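Local coordinates for SusD homolog (Bacteroides thetaiotaomicron, PDB 3SGH), which probably binds glycans at the cell surface as a SusD-like outer-membrane lipoprotein, helping to deliver them for uptake, at residues Leu185-Ala196 and Lys210-Met220. Sequence-based numbering, arbitrary orientation.
Sequences LKFANTLKLRMA and KAQEAVLGGVM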
loop_
_atom_site.group_PDB
_atom_site.type_symbol
_atom_site.label_atom_id
_atom_site.label_comp_id
_atom_site.label_asym_id
_atom_site.label_seq_id
_atom_site.Cartn_x
_atom_site.Cartn_y
_atom_site.Cartn_z
ATOM N N LEU A 185 5.550 -1.288 -18.963
ATOM C CA LEU A 185 4.916 -0.024 -19.387
ATOM C C LEU A 185 3.541 0.101 -18.755
ATOM O O LEU A 185 3.170 1.171 -18.302
ATOM C CB LEU A 185 4.834 0.039 -20.919
ATOM C CG LEU A 185 4.349 1.373 -21.514
ATOM C CD1 LEU A 185 5.317 2.496 -21.245
ATOM C CD2 LEU A 185 4.101 1.199 -23.065
ATOM N N LYS A 186 2.773 -0.982 -18.749
ATOM C CA LYS A 186 1.477 -1.011 -18.090
ATOM C C LYS A 186 1.635 -0.778 -16.601
ATOM O O LYS A 186 0.866 -0.019 -16.009
ATOM C CB LYS A 186 0.727 -2.336 -18.377
ATOM C CG LYS A 186 0.203 -2.420 -19.799
ATOM C CD LYS A 186 -0.531 -3.745 -20.073
ATOM C CE LYS A 186 0.498 -4.872 -20.198
ATOM N NZ LYS A 186 0.132 -6.044 -21.066
ATOM N N PHE A 187 2.654 -1.417 -16.009
ATOM C CA PHE A 187 2.975 -1.215 -14.570
ATOM C C PHE A 187 3.238 0.267 -14.305
ATOM O O PHE A 187 2.655 0.885 -13.369
ATOM C CB PHE A 187 4.182 -2.062 -14.164
ATOM C CG PHE A 187 4.571 -1.925 -12.720
ATOM C CD1 PHE A 187 5.416 -0.891 -12.320
ATOM C CD2 PHE A 187 4.195 -2.892 -11.792
ATOM C CE1 PHE A 187 5.814 -0.748 -10.960
ATOM C CE2 PHE A 187 4.573 -2.773 -10.441
ATOM C CZ PHE A 187 5.401 -1.687 -10.023
ATOM N N ALA A 188 4.074 0.860 -15.143
ATOM C CA ALA A 188 4.456 2.251 -14.964
ATOM C C ALA A 188 3.250 3.210 -15.088
ATOM O O ALA A 188 3.116 4.149 -14.300
ATOM C CB ALA A 188 5.578 2.641 -15.920
ATOM N N ASN A 189 2.408 2.994 -16.090
ATOM C CA ASN A 189 1.194 3.815 -16.249
ATOM C C ASN A 189 0.194 3.607 -15.138
ATOM O O ASN A 189 -0.480 4.554 -14.727
ATOM C CB ASN A 189 0.568 3.590 -17.628
ATOM C CG ASN A 189 1.305 4.377 -18.711
ATOM O OD1 ASN A 189 1.378 5.596 -18.644
ATOM N ND2 ASN A 189 1.862 3.676 -19.693
ATOM N N THR A 190 0.126 2.397 -14.592
ATOM C CA THR A 190 -0.812 2.125 -13.514
ATOM C C THR A 190 -0.304 2.823 -12.238
ATOM O O THR A 190 -1.082 3.372 -11.457
ATOM C CB THR A 190 -0.999 0.614 -13.266
ATOM O OG1 THR A 190 -1.417 -0.043 -14.472
ATOM C CG2 THR A 190 -2.036 0.349 -12.186
ATOM N N LEU A 191 1.000 2.822 -12.053
ATOM C CA LEU A 191 1.611 3.579 -10.937
ATOM C C LEU A 191 1.369 5.056 -11.084
ATOM O O LEU A 191 0.998 5.754 -10.105
ATOM C CB LEU A 191 3.120 3.371 -10.912
ATOM C CG LEU A 191 3.914 4.092 -9.813
ATOM C CD1 LEU A 191 3.434 3.737 -8.389
ATOM C CD2 LEU A 191 5.431 3.829 -9.980
ATOM N N LYS A 192 1.525 5.531 -12.307
ATOM C CA LYS A 192 1.237 6.930 -12.623
ATOM C C LYS A 192 -0.211 7.240 -12.244
ATOM O O LYS A 192 -0.489 8.239 -11.608
ATOM C CB LYS A 192 1.500 7.242 -14.082
ATOM C CG LYS A 192 1.256 8.705 -14.474
ATOM C CD LYS A 192 1.772 8.921 -15.921
ATOM C CE LYS A 192 1.496 10.318 -16.420
ATOM N NZ LYS A 192 2.092 10.604 -17.759
ATOM N N LEU A 193 -1.131 6.345 -12.583
ATOM C CA LEU A 193 -2.548 6.548 -12.226
ATOM C C LEU A 193 -2.801 6.477 -10.707
ATOM O O LEU A 193 -3.559 7.319 -10.167
ATOM C CB LEU A 193 -3.430 5.554 -12.970
ATOM C CG LEU A 193 -4.923 5.648 -12.759
ATOM C CD1 LEU A 193 -5.409 7.050 -13.145
ATOM C CD2 LEU A 193 -5.631 4.572 -13.609
ATOM N N ARG A 194 -2.152 5.538 -10.025
ATOM C CA ARG A 194 -2.219 5.462 -8.528
ATOM C C ARG A 194 -1.793 6.776 -7.889
ATOM O O ARG A 194 -2.492 7.349 -7.012
ATOM C CB ARG A 194 -1.331 4.362 -7.988
ATOM C CG ARG A 194 -1.326 4.303 -6.460
ATOM C CD ARG A 194 -0.191 3.406 -5.944
ATOM N NE ARG A 194 -0.442 1.993 -6.169
ATOM C CZ ARG A 194 0.419 1.018 -5.815
ATOM N NH1 ARG A 194 1.594 1.317 -5.253
ATOM N NH2 ARG A 194 0.138 -0.233 -6.057
HETATM N N MSE A 195 -0.647 7.288 -8.351
HETATM C CA MSE A 195 -0.110 8.552 -7.857
HETATM C C MSE A 195 -1.047 9.735 -8.115
HETATM O O MSE A 195 -1.287 10.583 -7.206
HETATM C CB MSE A 195 1.310 8.779 -8.437
HETATM C CG MSE A 195 2.241 7.684 -7.994
HETATM SE SE MSE A 195 3.977 7.869 -8.877
HETATM C CE MSE A 195 4.296 9.708 -8.471
ATOM N N ALA A 196 -1.600 9.785 -9.328
ATOM C CA ALA A 196 -2.515 10.837 -9.744
ATOM C C ALA A 196 -3.753 10.852 -8.837
ATOM O O ALA A 196 -4.154 11.893 -8.335
ATOM C CB ALA A 196 -2.942 10.651 -11.214
ATOM N N LYS A 210 -2.515 14.042 -15.412
ATOM C CA LYS A 210 -1.675 12.858 -15.307
ATOM C C LYS A 210 -2.447 11.519 -15.432
ATOM O O LYS A 210 -1.964 10.564 -16.098
ATOM C CB LYS A 210 -0.898 12.851 -13.988
ATOM C CG LYS A 210 0.096 13.991 -13.856
ATOM C CD LYS A 210 1.231 13.860 -14.839
ATOM C CE LYS A 210 2.287 14.923 -14.690
ATOM N NZ LYS A 210 2.165 16.030 -15.670
ATOM N N ALA A 211 -3.625 11.459 -14.821
ATOM C CA ALA A 211 -4.432 10.225 -14.841
ATOM C C ALA A 211 -4.851 9.906 -16.283
ATOM O O ALA A 211 -4.782 8.746 -16.741
ATOM C CB ALA A 211 -5.636 10.335 -13.939
ATOM N N GLN A 212 -5.307 10.920 -16.992
ATOM C CA GLN A 212 -5.726 10.760 -18.395
ATOM C C GLN A 212 -4.555 10.342 -19.299
ATOM O O GLN A 212 -4.714 9.451 -20.148
ATOM C CB GLN A 212 -6.492 11.983 -18.904
ATOM C CG GLN A 212 -7.847 12.057 -18.231
ATOM C CD GLN A 212 -8.730 13.220 -18.564
ATOM O OE1 GLN A 212 -9.836 13.301 -18.032
ATOM N NE2 GLN A 212 -8.299 14.091 -19.465
ATOM N N GLU A 213 -3.393 10.939 -19.106
ATOM C CA GLU A 213 -2.183 10.464 -19.782
ATOM C C GLU A 213 -1.905 9.010 -19.509
ATOM O O GLU A 213 -1.552 8.253 -20.427
ATOM C CB GLU A 213 -0.971 11.287 -19.393
ATOM C CG GLU A 213 -0.965 12.706 -19.963
ATOM C CD GLU A 213 0.099 13.599 -19.326
ATOM O OE1 GLU A 213 0.916 13.129 -18.478
ATOM O OE2 GLU A 213 0.117 14.800 -19.662
ATOM N N ALA A 214 -1.982 8.626 -18.227
ATOM C CA ALA A 214 -1.765 7.250 -17.810
ATOM C C ALA A 214 -2.708 6.296 -18.515
ATOM O O ALA A 214 -2.266 5.256 -19.018
ATOM C CB ALA A 214 -1.892 7.095 -16.312
ATOM N N VAL A 215 -3.981 6.674 -18.609
ATOM C CA VAL A 215 -4.981 5.822 -19.245
ATOM C C VAL A 215 -4.707 5.653 -20.741
ATOM O O VAL A 215 -4.780 4.549 -21.254
ATOM C CB VAL A 215 -6.412 6.364 -18.981
ATOM C CG1 VAL A 215 -7.443 5.554 -19.790
ATOM C CG2 VAL A 215 -6.672 6.272 -17.505
ATOM N N LEU A 216 -4.287 6.724 -21.395
ATOM C CA LEU A 216 -3.866 6.657 -22.808
ATOM C C LEU A 216 -2.576 5.836 -22.990
ATOM O O LEU A 216 -2.405 5.151 -23.993
ATOM C CB LEU A 216 -3.691 8.054 -23.406
ATOM C CG LEU A 216 -4.977 8.845 -23.680
ATOM C CD1 LEU A 216 -4.625 10.274 -24.094
ATOM C CD2 LEU A 216 -5.885 8.098 -24.695
ATOM N N GLY A 217 -1.670 5.937 -22.028
ATOM C CA GLY A 217 -0.423 5.206 -22.088
ATOM C C GLY A 217 -0.697 3.710 -22.045
ATOM O O GLY A 217 -0.016 2.935 -22.718
ATOM N N GLY A 218 -1.663 3.315 -21.218
ATOM C CA GLY A 218 -2.122 1.945 -21.129
ATOM C C GLY A 218 -1.844 1.369 -19.748
ATOM O O GLY A 218 -0.682 1.148 -19.391
ATOM N N VAL A 219 -2.894 1.105 -18.992
ATOM C CA VAL A 219 -2.729 0.541 -17.644
ATOM C C VAL A 219 -2.937 -0.976 -17.712
ATOM O O VAL A 219 -3.255 -1.546 -18.779
ATOM C CB VAL A 219 -3.702 1.213 -16.639
ATOM C CG1 VAL A 219 -3.360 2.717 -16.443
ATOM C CG2 VAL A 219 -5.177 1.060 -17.106
HETATM N N MSE A 220 -2.776 -1.643 -16.579
HETATM C CA MSE A 220 -3.014 -3.099 -16.521
HETATM C C MSE A 220 -4.478 -3.392 -16.856
HETATM O O MSE A 220 -5.389 -2.641 -16.463
HETATM C CB MSE A 220 -2.696 -3.661 -15.144
HETATM C CG MSE A 220 -1.265 -3.562 -14.738
HETATM SE SE MSE A 220 -1.058 -4.302 -12.974
HETATM C CE MSE A 220 0.847 -3.960 -12.893
HETATM O O HOH W 1 1.729 8.237 -19.455
HETATM O O HOH W 2 2.836 4.719 -22.284
#
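Ala211 CB meets Leu193 CD1 at 3.4 Å, tight for two carbons, and Ala196 CB closes in beside it; small methyls here let the axes of segments 185-196 and 210-217 approach to 8.3 Å. Two residues on, Glu213 OE1 takes a salt bridge from Lys192 NZ (2.9 Å), approached on the anti side and near the carboxylate plane. Lys192 suits this place because its chain, extended throughout with CG anti to the backbone N (chi1 -178°), runs past Ala214 CB to carry the amine to Glu213, to Asp152 of helix 140-162 and to a water shared with Asn189 OD1. A methionine in its place would probably keep much of the aliphatic packing but leave both carboxylates without their cationic mate. Ala214 fits its single methyl 3.3 Å from Asn189 O. Gly217 leaves room for the Asn189 amide, and Gly218 is the first to leave helical phi/psi, its positive phi easy for glycine; its carbonyl O receives a nearly straight CA-H...O contact from Lys186 CA (3.3 Å). Val219 then lays CB against Thr190 OG1 and CG1 near Leu193 CD2. Met220 N donates to Thr190 OG1 (3.0 Å, 162°), a hydroxyl that itself donates to Lys186 O, while the extended selenomethionine side chain brings CE 3.7 Å from Phe187 CD2. With axes crossing at -160°, the segments form an antiparallel helical hairpin, consistent with the TPR-like alpha-alpha superhelix of SusD proteins.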